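Local coordinates for catalytic domain of the nuclear inclusion protein A (nia) (Tobacco etch virus, PDB 1LVM) that cleaves peptide bonds as a chymotrypsin-type cysteine protease, probably cutting the viral polyprotein at specific sequences that it recognises as an extended peptide, at residues N184-S189 and G220-F225; W148-Q153 and G173-S178. The protein carries 1 engineered substitution. All coordinates share one frame; numbering follows the deposited sequence.

Contact 1: N184-S189 and G220-F225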
loop_
_atom_site.group_PDB
_atom_site.type_symbol
_atom_site.label_atom_id
_atom_site.label_comp_id
_atom_site.label_asym_id
_atom_site.label_seq_id
_atom_site.Cartn_x
_atom_site.Cartn_y
_atom_site.Cartn_z
ATOM N N ASN A 184 17.317 -4.680 3.900
ATOM C CA ASN A 184 16.168 -5.122 4.757
ATOM C C ASN A 184 14.964 -4.271 4.331
ATOM O O ASN A 184 15.119 -3.081 4.287
ATOM C CB ASN A 184 16.409 -4.823 6.215
ATOM C CG ASN A 184 17.483 -5.659 6.771
ATOM O OD1 ASN A 184 17.562 -6.850 6.475
ATOM N ND2 ASN A 184 18.330 -5.061 7.573
ATOM N N ASN A 185 13.812 -4.890 4.095
ATOM C CA ASN A 185 12.626 -4.143 3.627
ATOM C C ASN A 185 11.576 -4.127 4.722
ATOM O O ASN A 185 11.562 -4.998 5.601
ATOM C CB ASN A 185 12.092 -4.759 2.333
ATOM C CG ASN A 185 12.988 -4.427 1.114
ATOM O OD1 ASN A 185 12.997 -5.141 0.105
ATOM N ND2 ASN A 185 13.733 -3.347 1.216
ATOM N N TYR A 186 10.720 -3.116 4.685
ATOM C CA TYR A 186 9.715 -2.953 5.703
ATOM C C TYR A 186 8.352 -2.562 5.105
ATOM O O TYR A 186 8.288 -1.722 4.218
ATOM C CB TYR A 186 10.137 -1.826 6.665
ATOM C CG TYR A 186 11.437 -2.167 7.476
ATOM C CD1 TYR A 186 12.722 -1.946 6.926
ATOM C CD2 TYR A 186 11.349 -2.706 8.738
ATOM C CE1 TYR A 186 13.880 -2.275 7.651
ATOM C CE2 TYR A 186 12.523 -3.051 9.480
ATOM C CZ TYR A 186 13.767 -2.827 8.927
ATOM O OH TYR A 186 14.901 -3.162 9.688
ATOM N N PHE A 187 7.298 -3.192 5.617
ATOM C CA PHE A 187 5.973 -2.781 5.174
ATOM C C PHE A 187 5.217 -2.264 6.397
ATOM O O PHE A 187 5.527 -2.577 7.555
ATOM C CB PHE A 187 5.227 -3.958 4.463
ATOM C CG PHE A 187 4.776 -5.104 5.350
ATOM C CD1 PHE A 187 3.580 -5.080 6.016
ATOM C CD2 PHE A 187 5.568 -6.299 5.422
ATOM C CE1 PHE A 187 3.145 -6.221 6.745
ATOM C CE2 PHE A 187 5.157 -7.413 6.120
ATOM C CZ PHE A 187 3.935 -7.393 6.793
ATOM N N THR A 188 4.207 -1.451 6.134
ATOM C CA THR A 188 3.389 -0.945 7.196
ATOM C C THR A 188 2.254 -1.931 7.341
ATOM O O THR A 188 1.541 -2.247 6.369
ATOM C CB THR A 188 2.820 0.444 6.805
ATOM O OG1 THR A 188 3.914 1.369 6.673
ATOM C CG2 THR A 188 1.822 0.929 7.825
ATOM N N SER A 189 2.119 -2.469 8.546
ATOM C CA SER A 189 1.092 -3.416 8.846
ATOM C C SER A 189 -0.353 -2.853 8.835
ATOM O O SER A 189 -0.625 -1.663 9.128
ATOM C CB SER A 189 1.347 -4.061 10.221
ATOM O OG SER A 189 1.267 -3.071 11.252
ATOM N N GLY A 220 6.880 3.979 14.498
ATOM C CA GLY A 220 7.132 2.605 14.867
ATOM C C GLY A 220 8.560 2.330 15.314
ATOM O O GLY A 220 9.089 1.263 15.069
ATOM N N GLY A 221 9.197 3.304 15.946
ATOM C CA GLY A 221 10.544 3.091 16.449
ATOM C C GLY A 221 11.675 3.232 15.473
ATOM O O GLY A 221 12.816 2.899 15.789
ATOM N N HIS A 222 11.366 3.731 14.286
ATOM C CA HIS A 222 12.353 3.925 13.221
ATOM C C HIS A 222 12.307 5.382 12.743
ATOM O O HIS A 222 11.229 5.978 12.674
ATOM C CB HIS A 222 12.000 3.051 11.994
ATOM C CG HIS A 222 12.292 1.580 12.150
ATOM N ND1 HIS A 222 13.472 1.017 11.718
ATOM C CD2 HIS A 222 11.505 0.542 12.567
ATOM C CE1 HIS A 222 13.413 -0.302 11.857
ATOM N NE2 HIS A 222 12.232 -0.613 12.369
ATOM N N LYS A 223 13.462 5.958 12.413
ATOM C CA LYS A 223 13.441 7.286 11.817
ATOM C C LYS A 223 13.393 6.966 10.303
ATOM O O LYS A 223 14.220 6.202 9.769
ATOM C CB LYS A 223 14.722 8.049 12.154
ATOM C CG LYS A 223 14.678 9.528 11.827
ATOM C CD LYS A 223 16.063 10.138 12.013
ATOM C CE LYS A 223 16.017 11.641 11.910
ATOM N NZ LYS A 223 17.340 12.214 12.256
ATOM N N VAL A 224 12.400 7.528 9.602
ATOM C CA VAL A 224 12.270 7.281 8.198
ATOM C C VAL A 224 12.412 8.587 7.403
ATOM O O VAL A 224 11.762 9.567 7.727
ATOM C CB VAL A 224 10.860 6.655 7.830
ATOM C CG1 VAL A 224 10.940 6.073 6.369
ATOM C CG2 VAL A 224 10.460 5.577 8.870
ATOM N N PHE A 225 13.290 8.581 6.413
ATOM C CA PHE A 225 13.484 9.754 5.586
ATOM C C PHE A 225 12.681 9.666 4.305
ATOM O O PHE A 225 12.467 8.590 3.769
ATOM C CB PHE A 225 14.941 9.910 5.203
ATOM C CG PHE A 225 15.847 10.132 6.367
ATOM C CD1 PHE A 225 16.307 9.054 7.118
ATOM C CD2 PHE A 225 16.218 11.429 6.744
ATOM C CE1 PHE A 225 17.125 9.254 8.238
ATOM C CE2 PHE A 225 17.047 11.641 7.877
ATOM C CZ PHE A 225 17.494 10.546 8.616
#
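The imidazole of His-222 is gripped at both nitrogens, NE2 by Ser-142 OG and ND1 by the backbone of the bound peptide, two bonds that fix the rotation of the ring. Its CE1, between them, meets the ring of Tyr-186. The two residues belong to a chymotrypsin-like fold: Tyr-186 lies on strand 185-189 of the six-stranded barrel, whereas His-222 begins strand 222-225, the second arm of a two-stranded hairpin. With 10.5 Å between Tyr-186 CA and His-222 CA the backbones are far apart, and two flat side chains span the distance. In each, CG stands beside the backbone N and anti to the carbonyl carbon (chi1 -65° in Tyr-186, -75° in His-222), which directs both rings into the gap between the strands, where the side chains cross at about a right angle. The ring planes are inclined at 64° and the centroids lie 4.9 Å apart, an oblique aromatic pair. Histidine suits its place because it combines a flat packing surface with two polar atoms; tyrosine suits its own because its OH, beyond the packed carbons, hydrogen-bonds an acidic side chain of the peptide. Asn-184 ND2 likewise hydrogen-bonds an acidic side chain there. The touch itself centres on Tyr-186 CE2, 3.7 Å from His-222 CE1, with Tyr-186 OH 3.9 Å from that same CE1.

Contact 2: W148-Q153 and G173-S178; sequences WKHWIQ and GIHSAS
His-175 swings its CG to the position opposite the backbone N (chi1 180°), beside the carbonyl carbon, which brings the ND1 side of the ring toward His-150 although its CB does not point there; His-150 answers with CG lodged between its backbone N and carbonyl carbon (chi1 82°), on a side chain that does point across. The rings meet rim to rim, planes 72° apart, with centroids 5.2 Å from each other. One corner does the touching: His-150 CE1 lies 3.1 Å from His-175 ND1, and that nitrogen sits at the edge of the His-150 ring, near its plane. The contact is tight, and the polarised C-H of a carbon between two ring nitrogens may contribute to it. His-150 CE1 is also 3.6 Å from His-175 CE1. Within its own segment, His-150 NE2 makes a weak, bent hydrogen bond to Ile-152 O, 3.4 Å long, that adds little. The flat His-150 ring suits its buried place by packing against Ile-117 and Phe-187, with Asn-185 also touching it. In the chymotrypsin-like barrel the pair reaches past strand 185-189, which separates strands 147-150 and 171-179; across it His-150 CA is 9.1 Å from His-175 CA. Directly after His-175 comes a classic beta bulge: two residues on one strand, Ser-176 and Ala-177, lie opposite the single residue Tyr-186. Ser-176 is small and polar, and its OG hydrogen-bonds both Thr-188 OG1 and Asp-89 OD2. Ala-177 N lies 3.8 Å above one face of the His-175 ring, offset toward its rim. Histidine fits at 175 because its NE2 hydrogen-bonds a polar side chain of the bound peptide, consistent with a place in the specificity pocket, while Ala-177 and Ser-178 pair with the peptide in an antiparallel ladder.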
loop_
_atom_site.group_PDB
_atom_site.type_symbol
_atom_site.label_atom_id
_atom_site.label_comp_id
_atom_site.label_asym_id
_atom_site.label_seq_id
_atom_site.Cartn_x
_atom_site.Cartn_y
_atom_site.Cartn_z
ATOM N N TRP A 148 6.736 -4.012 9.664
ATOM C CA TRP A 148 7.086 -5.464 9.681
ATOM C C TRP A 148 8.158 -5.658 8.639
ATOM O O TRP A 148 8.195 -4.982 7.626
ATOM C CB TRP A 148 5.894 -6.366 9.375
ATOM C CG TRP A 148 5.031 -6.577 10.561
ATOM C CD1 TRP A 148 4.448 -5.603 11.335
ATOM C CD2 TRP A 148 4.656 -7.837 11.135
ATOM N NE1 TRP A 148 3.745 -6.180 12.338
ATOM C CE2 TRP A 148 3.854 -7.553 12.241
ATOM C CE3 TRP A 148 4.934 -9.191 10.812
ATOM C CZ2 TRP A 148 3.318 -8.547 13.042
ATOM C CZ3 TRP A 148 4.380 -10.210 11.627
ATOM C CH2 TRP A 148 3.588 -9.869 12.718
ATOM N N LYS A 149 9.086 -6.579 8.907
ATOM C CA LYS A 149 10.169 -6.871 7.985
ATOM C C LYS A 149 9.747 -7.861 6.912
ATOM O O LYS A 149 8.976 -8.795 7.168
ATOM C CB LYS A 149 11.343 -7.546 8.768
ATOM C CG LYS A 149 11.940 -6.736 9.985
ATOM C CD LYS A 149 13.150 -7.548 10.725
ATOM C CE LYS A 149 13.740 -6.916 12.020
ATOM N NZ LYS A 149 14.741 -7.844 12.775
ATOM N N HIS A 150 10.312 -7.694 5.719
ATOM C CA HIS A 150 10.055 -8.662 4.684
ATOM C C HIS A 150 11.312 -8.698 3.847
ATOM O O HIS A 150 12.106 -7.751 3.893
ATOM C CB HIS A 150 8.758 -8.335 3.869
ATOM C CG HIS A 150 8.936 -7.325 2.775
ATOM N ND1 HIS A 150 8.457 -6.026 2.873
ATOM C CD2 HIS A 150 9.534 -7.424 1.561
ATOM C CE1 HIS A 150 8.762 -5.368 1.759
ATOM N NE2 HIS A 150 9.417 -6.197 0.948
ATOM N N TRP A 151 11.540 -9.829 3.136
ATOM C CA TRP A 151 12.729 -9.955 2.307
ATOM C C TRP A 151 12.436 -10.123 0.812
ATOM O O TRP A 151 13.084 -10.894 0.108
ATOM C CB TRP A 151 13.596 -11.114 2.861
ATOM C CG TRP A 151 14.157 -10.776 4.206
ATOM C CD1 TRP A 151 15.370 -10.218 4.458
ATOM C CD2 TRP A 151 13.512 -10.926 5.504
ATOM N NE1 TRP A 151 15.528 -10.007 5.816
ATOM C CE2 TRP A 151 14.413 -10.438 6.476
ATOM C CE3 TRP A 151 12.284 -11.414 5.923
ATOM C CZ2 TRP A 151 14.124 -10.433 7.831
ATOM C CZ3 TRP A 151 11.992 -11.406 7.292
ATOM C CH2 TRP A 151 12.910 -10.920 8.221
ATOM N N ILE A 152 11.439 -9.397 0.320
ATOM C CA ILE A 152 11.142 -9.413 -1.114
ATOM C C ILE A 152 11.804 -8.256 -1.835
ATOM O O ILE A 152 11.628 -7.117 -1.435
ATOM C CB ILE A 152 9.629 -9.349 -1.321
ATOM C CG1 ILE A 152 9.027 -10.571 -0.617
ATOM C CG2 ILE A 152 9.295 -9.251 -2.838
ATOM C CD1 ILE A 152 7.469 -10.534 -0.384
ATOM N N GLN A 153 12.534 -8.524 -2.924
ATOM C CA GLN A 153 13.213 -7.441 -3.647
ATOM C C GLN A 153 12.174 -6.481 -4.200
ATOM O O GLN A 153 11.249 -6.891 -4.850
ATOM C CB GLN A 153 14.002 -8.009 -4.810
ATOM C CG GLN A 153 15.429 -8.183 -4.565
ATOM C CD GLN A 153 16.157 -7.987 -5.847
ATOM O OE1 GLN A 153 15.833 -8.629 -6.840
ATOM N NE2 GLN A 153 17.130 -7.080 -5.857
ATOM N N GLY A 173 -0.616 -5.823 4.769
ATOM C CA GLY A 173 0.097 -4.534 4.865
ATOM C C GLY A 173 0.466 -3.972 3.535
ATOM O O GLY A 173 0.114 -4.589 2.494
ATOM N N ILE A 174 1.201 -2.842 3.520
ATOM C CA ILE A 174 1.623 -2.250 2.271
ATOM C C ILE A 174 3.093 -1.911 2.306
ATOM O O ILE A 174 3.596 -1.483 3.313
ATOM C CB ILE A 174 0.801 -0.930 1.929
ATOM C CG1 ILE A 174 1.017 0.145 3.031
ATOM C CG2 ILE A 174 -0.734 -1.280 1.848
ATOM C CD1 ILE A 174 0.208 1.461 2.602
ATOM N N HIS A 175 3.778 -2.071 1.187
ATOM C CA HIS A 175 5.222 -1.812 1.211
ATOM C C HIS A 175 5.499 -0.330 1.545
ATOM O O HIS A 175 4.852 0.557 1.001
ATOM C CB HIS A 175 5.844 -2.128 -0.132
ATOM C CG HIS A 175 7.327 -1.869 -0.156
ATOM N ND1 HIS A 175 8.184 -2.489 0.726
ATOM C CD2 HIS A 175 8.071 -0.993 -0.864
ATOM C CE1 HIS A 175 9.395 -1.988 0.569
ATOM N NE2 HIS A 175 9.354 -1.080 -0.386
ATOM N N SER A 176 6.497 -0.061 2.391
ATOM C CA SER A 176 6.812 1.342 2.739
ATOM C C SER A 176 8.252 1.763 2.600
ATOM O O SER A 176 8.582 2.824 2.021
ATOM C CB SER A 176 6.452 1.660 4.216
ATOM O OG SER A 176 5.075 1.836 4.408
ATOM N N ALA A 177 9.160 0.910 3.059
ATOM C CA ALA A 177 10.531 1.461 3.110
ATOM C C ALA A 177 11.638 0.422 3.131
ATOM O O ALA A 177 11.378 -0.758 3.230
ATOM C CB ALA A 177 10.630 2.332 4.428
ATOM N N SER A 178 12.873 0.901 3.032
ATOM C CA SER A 178 14.022 0.032 3.105
ATOM C C SER A 178 15.125 0.732 3.911
ATOM O O SER A 178 15.027 1.958 4.158
ATOM C CB SER A 178 14.511 -0.281 1.691
ATOM O OG SER A 178 15.565 -1.217 1.764
#

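Overall arrangement
The two contacts lie on the same side of the chain's centre, their centres about 8 Å apart, and the segments of contact 2 both precede those of contact 1 in the sequence. Three of the four segments belong to the closed six-stranded barrel, where strand 185-189 runs between 147-150 and 171-179; the fourth, 220-225, comes from the C-terminal hairpin. The contacts touch directly: Phe-187 O is 2.8 Å from Trp-148 N, a probable hydrogen bond between adjacent strands. The bound peptide forms one ladder with strand 171-179, antiparallel, and another with strand 222-225, parallel through Val-224 and Phe-225, so contacts 2 and 1 together help build the groove that holds the bound product peptide.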